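Local coordinates for uncharacterized protein YjgB (Bacillus subtilis, PDB 4YGT), which is of unknown function but is a putative secreted lipoprotein and the first structural representative of the DUF4309 family, at residues A[129-143]-A[146-160]. Sequence-based numbering, arbitrary orientation.
Sequences DEIDYVYDTGRYELH and IGTDQTADHVNLKAK. With EDO (1,2-ethanediol), chain F.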
ATOM      1  N   ASP A 129      11.821 -12.694  -2.530  1.00 79.23           N
ATOM      2  CA  ASP A 129      11.352 -13.515  -3.661  1.00 82.32           C
ATOM      3  C   ASP A 129       9.996 -13.000  -4.207  1.00 82.07           C
ATOM      4  O   ASP A 129       9.306 -13.728  -4.924  1.00 84.59           O
ATOM      5  CB  ASP A 129      11.226 -15.000  -3.258  1.00 87.94           C
ATOM      6  CG  ASP A 129      12.480 -15.848  -3.395  1.00110.45           C
ATOM      7  OD1 ASP A 129      13.425 -15.412  -4.096  1.00114.42           O
ATOM      8  OD2 ASP A 129      12.512 -16.967  -2.815  1.00118.82           O
ATOM      9  N   GLU A 130       9.624 -11.747  -3.895  1.00 72.17           N
ATOM     10  CA  GLU A 130       8.356 -11.164  -4.362  1.00 68.47           C
ATOM     11  C   GLU A 130       8.445 -10.539  -5.770  1.00 74.20           C
ATOM     12  O   GLU A 130       9.530 -10.146  -6.232  1.00 74.37           O
ATOM     13  CB  GLU A 130       7.872 -10.096  -3.394  1.00 63.82           C
ATOM     14  CG  GLU A 130       7.332 -10.609  -2.066  1.00 63.60           C
ATOM     15  CD  GLU A 130       7.407  -9.559  -0.975  1.00 63.23           C
ATOM     16  OE1 GLU A 130       8.451  -8.877  -0.890  1.00 56.97           O
ATOM     17  OE2 GLU A 130       6.416  -9.377  -0.234  1.00 61.27           O
ATOM     18  N   ILE A 131       7.281 -10.432  -6.440  1.00 70.70           N
ATOM     19  CA  ILE A 131       7.223  -9.779  -7.734  1.00 71.92           C
ATOM     20  C   ILE A 131       6.216  -8.612  -7.636  1.00 69.37           C
ATOM     21  O   ILE A 131       5.134  -8.715  -7.051  1.00 68.36           O
ATOM     22  CB  ILE A 131       7.016 -10.727  -8.947  1.00 81.37           C
ATOM     23  CG1 ILE A 131       7.659 -10.131 -10.217  1.00 84.64           C
ATOM     24  CG2 ILE A 131       5.564 -11.165  -9.170  1.00 83.29           C
ATOM     25  CD1 ILE A 131       9.247 -10.311 -10.292  1.00 98.36           C
ATOM     26  N   ASP A 132       6.649  -7.482  -8.126  1.00 62.04           N
ATOM     27  CA  ASP A 132       5.921  -6.229  -8.058  1.00 56.85           C
ATOM     28  C   ASP A 132       5.258  -5.879  -9.401  1.00 64.75           C
ATOM     29  O   ASP A 132       5.951  -5.591 -10.379  1.00 66.13           O
ATOM     30  CB  ASP A 132       6.944  -5.163  -7.637  1.00 55.64           C
ATOM     31  CG  ASP A 132       6.504  -3.730  -7.535  1.00 56.47           C
ATOM     32  OD1 ASP A 132       5.282  -3.474  -7.593  1.00 53.40           O
ATOM     33  OD2 ASP A 132       7.385  -2.859  -7.400  1.00 59.29           O
ATOM     34  N   TYR A 133       3.910  -5.881  -9.428  1.00 62.38           N
ATOM     35  CA  TYR A 133       3.099  -5.452 -10.572  1.00 63.48           C
ATOM     36  C   TYR A 133       2.828  -3.938 -10.433  1.00 61.77           C
ATOM     37  O   TYR A 133       2.105  -3.530  -9.521  1.00 57.79           O
ATOM     38  CB  TYR A 133       1.787  -6.244 -10.616  1.00 66.90           C
ATOM     39  CG  TYR A 133       1.968  -7.700 -10.973  1.00 74.64           C
ATOM     40  CD1 TYR A 133       2.276  -8.644  -9.999  1.00 77.32           C
ATOM     41  CD2 TYR A 133       1.809  -8.144 -12.284  1.00 80.34           C
ATOM     42  CE1 TYR A 133       2.413  -9.994 -10.314  1.00 83.40           C
ATOM     43  CE2 TYR A 133       1.964  -9.490 -12.618  1.00 86.22           C
ATOM     44  CZ  TYR A 133       2.274 -10.411 -11.627  1.00 96.88           C
ATOM     45  OH  TYR A 133       2.407 -11.744 -11.918  1.00103.29           O
ATOM     46  N   VAL A 134       3.465  -3.100 -11.275  1.00 56.66           N
ATOM     47  CA  VAL A 134       3.348  -1.643 -11.160  1.00 52.95           C
ATOM     48  C   VAL A 134       2.312  -1.076 -12.128  1.00 59.25           C
ATOM     49  O   VAL A 134       2.375  -1.334 -13.329  1.00 63.13           O
ATOM     50  CB  VAL A 134       4.711  -0.926 -11.346  1.00 56.39           C
ATOM     51  CG1 VAL A 134       4.607   0.561 -11.033  1.00 53.39           C
ATOM     52  CG2 VAL A 134       5.801  -1.569 -10.512  1.00 55.87           C
ATOM     53  N   TYR A 135       1.392  -0.254 -11.591  1.00 54.78           N
ATOM     54  CA  TYR A 135       0.361   0.489 -12.325  1.00 54.76           C
ATOM     55  C   TYR A 135       0.625   1.990 -12.187  1.00 53.63           C
ATOM     56  O   TYR A 135       0.688   2.477 -11.072  1.00 48.51           O
ATOM     57  CB  TYR A 135      -1.051   0.130 -11.809  1.00 54.35           C
ATOM     58  CG  TYR A 135      -1.539  -1.201 -12.337  1.00 59.48           C
ATOM     59  CD1 TYR A 135      -2.214  -1.286 -13.550  1.00 64.33           C
ATOM     60  CD2 TYR A 135      -1.300  -2.383 -11.638  1.00 60.33           C
ATOM     61  CE1 TYR A 135      -2.642  -2.514 -14.055  1.00 68.10           C
ATOM     62  CE2 TYR A 135      -1.739  -3.613 -12.124  1.00 64.39           C
ATOM     63  CZ  TYR A 135      -2.411  -3.675 -13.334  1.00 75.23           C
ATOM     64  OH  TYR A 135      -2.842  -4.890 -13.825  1.00 80.88           O
ATOM     65  N   ASP A 136       0.824   2.712 -13.308  1.00 52.74           N
ATOM     66  CA  ASP A 136       1.067   4.153 -13.246  1.00 51.32           C
ATOM     67  C   ASP A 136      -0.253   4.876 -12.996  1.00 52.42           C
ATOM     68  O   ASP A 136      -1.262   4.540 -13.621  1.00 52.74           O
ATOM     69  CB  ASP A 136       1.757   4.673 -14.514  1.00 56.90           C
ATOM     70  CG  ASP A 136       3.206   4.230 -14.698  1.00 68.24           C
ATOM     71  OD1 ASP A 136       3.880   3.925 -13.678  1.00 65.94           O
ATOM     72  OD2 ASP A 136       3.691   4.272 -15.845  1.00 76.04           O
ATOM     73  N   THR A 137      -0.253   5.818 -12.031  1.00 47.26           N
ATOM     74  CA  THR A 137      -1.439   6.575 -11.598  1.00 45.56           C
ATOM     75  C   THR A 137      -1.129   8.092 -11.513  1.00 48.91           C
ATOM     76  O   THR A 137      -0.972   8.667 -10.435  1.00 46.27           O
ATOM     77  CB  THR A 137      -1.970   6.018 -10.255  1.00 44.47           C
ATOM     78  OG1 THR A 137      -0.967   6.193  -9.253  1.00 41.99           O
ATOM     79  CG2 THR A 137      -2.369   4.551 -10.341  1.00 41.02           C
ATOM     80  N   GLY A 138      -1.032   8.707 -12.675  1.00 47.86           N
ATOM     81  CA  GLY A 138      -0.727  10.125 -12.813  1.00 48.96           C
ATOM     82  C   GLY A 138       0.695  10.440 -12.408  1.00 52.66           C
ATOM     83  O   GLY A 138       1.643   9.964 -13.037  1.00 53.02           O
ATOM     84  N   ARG A 139       0.836  11.237 -11.338  1.00 48.39           N
ATOM     85  CA  ARG A 139       2.115  11.613 -10.740  1.00 49.18           C
ATOM     86  C   ARG A 139       2.677  10.484  -9.864  1.00 52.17           C
ATOM     87  O   ARG A 139       3.826  10.566  -9.432  1.00 53.79           O
ATOM     88  CB  ARG A 139       1.915  12.834  -9.829  1.00 49.86           C
ATOM     89  CG  ARG A 139       1.493  14.107 -10.498  1.00 62.23           C
ATOM     90  CD  ARG A 139       2.072  15.272  -9.744  1.00 67.16           C
ATOM     91  NE  ARG A 139       1.087  15.864  -8.849  1.00 71.02           N
ATOM     92  CZ  ARG A 139       1.282  16.989  -8.174  1.00 90.66           C
ATOM     93  NH1 ARG A 139       2.435  17.641  -8.273  1.00 86.59           N
ATOM     94  NH2 ARG A 139       0.328  17.474  -7.396  1.00 81.18           N
ATOM     95  N   TYR A 140       1.839   9.487  -9.519  1.00 44.39           N
ATOM     96  CA  TYR A 140       2.216   8.420  -8.593  1.00 41.70           C
ATOM     97  C   TYR A 140       2.197   7.044  -9.264  1.00 48.53           C
ATOM     98  O   TYR A 140       1.879   6.926 -10.452  1.00 49.60           O
ATOM     99  CB  TYR A 140       1.262   8.458  -7.356  1.00 38.27           C
ATOM    100  CG  TYR A 140       1.052   9.872  -6.846  1.00 38.90           C
ATOM    101  CD1 TYR A 140       1.983  10.477  -6.006  1.00 41.11           C
ATOM    102  CD2 TYR A 140      -0.024  10.645  -7.291  1.00 39.25           C
ATOM    103  CE1 TYR A 140       1.825  11.798  -5.584  1.00 42.65           C
ATOM    104  CE2 TYR A 140      -0.176  11.977  -6.896  1.00 39.82           C
ATOM    105  CZ  TYR A 140       0.748  12.546  -6.038  1.00 48.41           C
ATOM    106  OH  TYR A 140       0.593  13.849  -5.618  1.00 48.71           O
ATOM    107  N   GLU A 141       2.585   6.001  -8.503  1.00 44.87           N
ATOM    108  CA  GLU A 141       2.570   4.623  -8.981  1.00 45.34           C
ATOM    109  C   GLU A 141       2.200   3.682  -7.850  1.00 45.78           C
ATOM    110  O   GLU A 141       2.579   3.902  -6.693  1.00 42.33           O
ATOM    111  CB  GLU A 141       3.892   4.217  -9.642  1.00 50.11           C
ATOM    112  CG  GLU A 141       5.124   4.833  -9.010  1.00 62.73           C
ATOM    113  CD  GLU A 141       6.437   4.425  -9.636  1.00 78.84           C
ATOM    114  OE1 GLU A 141       6.527   4.394 -10.886  1.00 77.02           O
ATOM    115  OE2 GLU A 141       7.387   4.159  -8.867  1.00 73.40           O
ATOM    116  N   LEU A 142       1.376   2.682  -8.187  1.00 44.01           N
ATOM    117  CA  LEU A 142       0.893   1.654  -7.263  1.00 43.44           C
ATOM    118  C   LEU A 142       1.656   0.400  -7.517  1.00 50.75           C
ATOM    119  O   LEU A 142       1.606  -0.128  -8.636  1.00 53.38           O
ATOM    120  CB  LEU A 142      -0.579   1.371  -7.489  1.00 43.42           C
ATOM    121  CG  LEU A 142      -1.605   2.048  -6.690  1.00 46.12           C
ATOM    122  CD1 LEU A 142      -2.931   1.445  -7.019  1.00 47.36           C
ATOM    123  CD2 LEU A 142      -1.345   1.904  -5.196  1.00 47.30           C
ATOM    124  N   HIS A 143       2.371  -0.064  -6.508  1.00 45.10           N
ATOM    125  CA  HIS A 143       3.200  -1.249  -6.583  1.00 46.68           C
ATOM    126  C   HIS A 143       2.507  -2.394  -5.865  1.00 47.73           C
ATOM    127  O   HIS A 143       2.495  -2.412  -4.632  1.00 42.01           O
ATOM    128  CB  HIS A 143       4.560  -0.957  -5.937  1.00 48.64           C
ATOM    129  CG  HIS A 143       5.385   0.063  -6.657  1.00 54.31           C
ATOM    130  ND1 HIS A 143       6.531  -0.296  -7.346  1.00 59.40           N
ATOM    131  CD2 HIS A 143       5.236   1.405  -6.729  1.00 55.50           C
ATOM    132  CE1 HIS A 143       7.030   0.830  -7.822  1.00 59.98           C
ATOM    133  NE2 HIS A 143       6.287   1.880  -7.479  1.00 57.85           N
ATOM    134  N   ILE A 146       3.289  -9.062  -5.009  1.00 63.35           N
ATOM    135  CA  ILE A 146       2.736 -10.422  -4.944  1.00 67.16           C
ATOM    136  C   ILE A 146       3.821 -11.409  -4.477  1.00 74.77           C
ATOM    137  O   ILE A 146       4.962 -11.377  -4.951  1.00 74.44           O
ATOM    138  CB  ILE A 146       2.128 -10.806  -6.333  1.00 73.59           C
ATOM    139  CG1 ILE A 146       1.176  -9.686  -6.874  1.00 71.39           C
ATOM    140  CG2 ILE A 146       1.459 -12.195  -6.340  1.00 78.38           C
ATOM    141  CD1 ILE A 146      -0.299  -9.668  -6.379  1.00 76.62           C
ATOM    142  N   GLY A 147       3.441 -12.275  -3.543  1.00 74.96           N
ATOM    143  CA  GLY A 147       4.332 -13.270  -2.956  1.00 78.02           C
ATOM    144  C   GLY A 147       4.559 -14.499  -3.809  1.00 88.96           C
ATOM    145  O   GLY A 147       4.291 -14.473  -5.015  1.00 91.40           O
ATOM    146  N   THR A 148       5.073 -15.587  -3.184  1.00 88.60           N
ATOM    147  CA  THR A 148       5.333 -16.877  -3.858  1.00 94.88           C
ATOM    148  C   THR A 148       4.005 -17.479  -4.330  1.00100.18           C
ATOM    149  O   THR A 148       3.906 -17.894  -5.489  1.00104.50           O
ATOM    150  CB  THR A 148       6.139 -17.821  -2.973  1.00108.87           C
ATOM    151  OG1 THR A 148       5.750 -17.639  -1.604  1.00109.13           O
ATOM    152  CG2 THR A 148       7.636 -17.607  -3.135  1.00106.53           C
ATOM    153  N   ASP A 149       2.966 -17.448  -3.462  1.00 92.83           N
ATOM    154  CA  ASP A 149       1.607 -17.817  -3.845  1.00 94.32           C
ATOM    155  C   ASP A 149       1.084 -16.615  -4.604  1.00 93.90           C
ATOM    156  O   ASP A 149       1.618 -15.511  -4.432  1.00 88.93           O
ATOM    157  CB  ASP A 149       0.744 -18.189  -2.627  1.00 96.36           C
ATOM    158  CG  ASP A 149       0.537 -17.088  -1.605  1.00102.33           C
ATOM    159  OD1 ASP A 149       1.536 -16.425  -1.228  1.00 99.41           O
ATOM    160  OD2 ASP A 149      -0.608 -16.929  -1.135  1.00108.01           O
ATOM    161  N   GLN A 150       0.079 -16.781  -5.447  1.00 92.00           N
ATOM    162  CA  GLN A 150      -0.340 -15.641  -6.258  1.00 88.18           C
ATOM    163  C   GLN A 150      -1.224 -14.604  -5.501  1.00 85.88           C
ATOM    164  O   GLN A 150      -2.129 -14.031  -6.101  1.00 85.50           O
ATOM    165  CB  GLN A 150      -1.021 -16.131  -7.547  1.00 94.42           C
ATOM    166  CG  GLN A 150      -0.067 -16.873  -8.500  1.00101.07           C
ATOM    167  CD  GLN A 150       1.280 -16.194  -8.676  1.00101.54           C
ATOM    168  OE1 GLN A 150       1.390 -15.080  -9.216  1.00 93.19           O
ATOM    169  NE2 GLN A 150       2.331 -16.828  -8.179  1.00 79.38           N
ATOM    170  N   THR A 151      -0.910 -14.306  -4.224  1.00 77.28           N
ATOM    171  CA  THR A 151      -1.639 -13.305  -3.432  1.00 71.96           C
ATOM    172  C   THR A 151      -0.714 -12.128  -3.107  1.00 68.83           C
ATOM    173  O   THR A 151       0.514 -12.306  -3.039  1.00 67.83           O
ATOM    174  CB  THR A 151      -2.250 -13.899  -2.143  1.00 82.95           C
ATOM    175  OG1 THR A 151      -1.217 -14.211  -1.200  1.00 80.83           O
ATOM    176  CG2 THR A 151      -3.151 -15.108  -2.409  1.00 87.62           C
ATOM    177  N   ALA A 152      -1.308 -10.921  -2.943  1.00 60.17           N
ATOM    178  CA  ALA A 152      -0.581  -9.692  -2.600  1.00 54.46           C
ATOM    179  C   ALA A 152      -0.180  -9.686  -1.125  1.00 54.84           C
ATOM    180  O   ALA A 152      -0.990 -10.014  -0.261  1.00 53.54           O
ATOM    181  CB  ALA A 152      -1.437  -8.461  -2.911  1.00 52.23           C
ATOM    182  N   ASP A 153       1.068  -9.294  -0.850  1.00 51.31           N
ATOM    183  CA  ASP A 153       1.623  -9.171   0.499  1.00 49.81           C
ATOM    184  C   ASP A 153       1.381  -7.785   1.025  1.00 52.09           C
ATOM    185  O   ASP A 153       0.918  -7.631   2.152  1.00 52.75           O
ATOM    186  CB  ASP A 153       3.110  -9.494   0.495  1.00 51.86           C
ATOM    187  CG  ASP A 153       3.371 -10.965   0.237  1.00 60.07           C
ATOM    188  OD1 ASP A 153       2.463 -11.795   0.519  1.00 65.36           O
ATOM    189  OD2 ASP A 153       4.458 -11.290  -0.256  1.00 56.03           O
ATOM    190  N   HIS A 154       1.671  -6.776   0.191  1.00 46.22           N
ATOM    191  CA  HIS A 154       1.446  -5.354   0.441  1.00 41.89           C
ATOM    192  C   HIS A 154       1.362  -4.608  -0.890  1.00 46.22           C
ATOM    193  O   HIS A 154       1.807  -5.106  -1.931  1.00 47.85           O
ATOM    194  CB  HIS A 154       2.508  -4.723   1.367  1.00 40.40           C
ATOM    195  CG  HIS A 154       3.927  -4.970   0.952  1.00 44.43           C
ATOM    196  ND1 HIS A 154       4.550  -4.190  -0.014  1.00 45.96           N
ATOM    197  CD2 HIS A 154       4.804  -5.892   1.399  1.00 46.64           C
ATOM    198  CE1 HIS A 154       5.780  -4.664  -0.113  1.00 46.48           C
ATOM    199  NE2 HIS A 154       5.978  -5.678   0.729  1.00 47.89           N
ATOM    200  N   VAL A 155       0.737  -3.437  -0.848  1.00 40.12           N
ATOM    201  CA  VAL A 155       0.555  -2.535  -1.983  1.00 37.98           C
ATOM    202  C   VAL A 155       1.229  -1.228  -1.599  1.00 39.78           C
ATOM    203  O   VAL A 155       0.921  -0.681  -0.549  1.00 35.78           O
ATOM    204  CB  VAL A 155      -0.936  -2.353  -2.333  1.00 40.99           C
ATOM    205  CG1 VAL A 155      -1.099  -1.493  -3.574  1.00 41.48           C
ATOM    206  CG2 VAL A 155      -1.627  -3.696  -2.526  1.00 43.50           C
ATOM    207  N   ASN A 156       2.205  -0.775  -2.396  1.00 39.81           N
ATOM    208  CA  ASN A 156       2.952   0.460  -2.151  1.00 38.89           C
ATOM    209  C   ASN A 156       2.512   1.612  -3.024  1.00 44.08           C
ATOM    210  O   ASN A 156       2.229   1.425  -4.203  1.00 45.62           O
ATOM    211  CB  ASN A 156       4.447   0.245  -2.364  1.00 38.02           C
ATOM    212  CG  ASN A 156       5.053  -0.848  -1.539  1.00 53.46           C
ATOM    213  OD1 ASN A 156       4.486  -1.279  -0.537  1.00 52.16           O
ATOM    214  ND2 ASN A 156       6.231  -1.320  -1.949  1.00 42.64           N
ATOM    215  N   LEU A 157       2.474   2.822  -2.445  1.00 40.38           N
ATOM    216  CA  LEU A 157       2.184   4.036  -3.194  1.00 39.01           C
ATOM    217  C   LEU A 157       3.320   5.017  -3.029  1.00 42.26           C
ATOM    218  O   LEU A 157       3.695   5.327  -1.904  1.00 40.17           O
ATOM    219  CB  LEU A 157       0.858   4.676  -2.771  1.00 37.67           C
ATOM    220  CG  LEU A 157       0.401   5.903  -3.578  1.00 41.78           C
ATOM    221  CD1 LEU A 157       0.083   5.550  -5.011  1.00 42.64           C
ATOM    222  CD2 LEU A 157      -0.769   6.532  -2.936  1.00 41.90           C
ATOM    223  N   LYS A 158       3.873   5.509  -4.155  1.00 42.11           N
ATOM    224  CA  LYS A 158       4.938   6.510  -4.123  1.00 42.99           C
ATOM    225  C   LYS A 158       4.858   7.408  -5.347  1.00 47.25           C
ATOM    226  O   LYS A 158       4.137   7.085  -6.287  1.00 46.23           O
ATOM    227  CB  LYS A 158       6.338   5.870  -3.972  1.00 45.64           C
ATOM    228  CG  LYS A 158       6.813   4.957  -5.093  1.00 60.51           C
ATOM    229  CD  LYS A 158       8.310   4.706  -4.927  1.00 70.14           C
ATOM    230  CE  LYS A 158       8.815   3.512  -5.693  1.00 91.13           C
ATOM    231  NZ  LYS A 158      10.079   2.976  -5.107  1.00100.88           N
ATOM    232  N   ALA A 159       5.595   8.531  -5.345  1.00 46.32           N
ATOM    233  CA  ALA A 159       5.649   9.413  -6.513  1.00 49.28           C
ATOM    234  C   ALA A 159       6.486   8.788  -7.609  1.00 55.22           C
ATOM    235  O   ALA A 159       7.476   8.091  -7.313  1.00 56.90           O
ATOM    236  CB  ALA A 159       6.229  10.765  -6.133  1.00 52.32           C
ATOM    237  N   LYS A 160       6.078   9.001  -8.872  1.00 52.09           N
ATOM    238  CA  LYS A 160       6.828   8.552 -10.056  1.00 56.87           C
ATOM    239  C   LYS A 160       8.226   9.219 -10.080  1.00 77.74           C
ATOM    240  O   LYS A 160       8.304  10.459  -9.891  1.00 76.94           O
ATOM    241  CB  LYS A 160       6.073   8.875 -11.367  1.00 59.96           C
ATOM    242  CG  LYS A 160       5.068   7.809 -11.814  1.00 67.55           C
ATOM    243  CD  LYS A 160       5.069   7.596 -13.332  1.00 79.01           C
ATOM    244  CE  LYS A 160       4.428   8.737 -14.118  1.00100.69           C
ATOM    245  NZ  LYS A 160       4.706   8.700 -15.595  1.00105.50           N
ATOM    246  OXT LYS A 160       9.235   8.496 -10.259  1.00104.58           O
TER
HETATM  247  C1  EDO F 205      -2.809  15.196  -8.095  1.00 71.95           C
HETATM  248  O1  EDO F 205      -1.610  15.170  -8.873  1.00 72.04           O
HETATM  249  C2  EDO F 205      -2.546  14.807  -6.604  1.00 73.26           C
HETATM  250  O2  EDO F 205      -1.847  15.797  -5.842  1.00 73.55           O
HETATM  251  O   HOH W   1       8.688  -6.596   0.561  1.00 48.97           O
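His143 and Asn156 form an antiparallel hydrogen-bonded pair in the hairpin of strands 140-146 and 152-159, at the centre of the antiparallel sheet of this DUF4309 domain. His143 N reaches Asn156 O at 2.7 Å, almost straight (175°), and their CB atoms touch on the same face. There Lys158 lays CE obliquely to the imidazole, 3.5 Å from His143 NE2. On the other face, Leu142 CD2 packs against Val155 CG1 at 3.8 Å and also meets Leu157 CD1. Near the chain end, Tyr140 CB rests on Leu157 CD1 at 3.9 Å, and its ring, with CG anti to the carbonyl carbon (chi1 -45°), brings CD1 against Ala159 CA. Cutting Tyr140 back to an alanine keeps CB but would probably open a gap beside Ala159. Strand 131-137 flanks the hairpin: Ile131 and Ile146 exchange two backbone bonds, while Tyr133 CD1 meets Ile146 CG1 at 3.5 Å. Glu130 OE2 lies 2.7 Å from Asp153 OD2, so one acid is probably protonated; water 1 links Glu130 OE1, also bonded to Thr128, with His154 NE2. Glu141 OE2 adds a weak bond at His143 NE2, probably limiting ring rotation together with Asp132 OD2, whose syn lone pair takes His143 ND1 in the ring plane (2.7 Å, 170°).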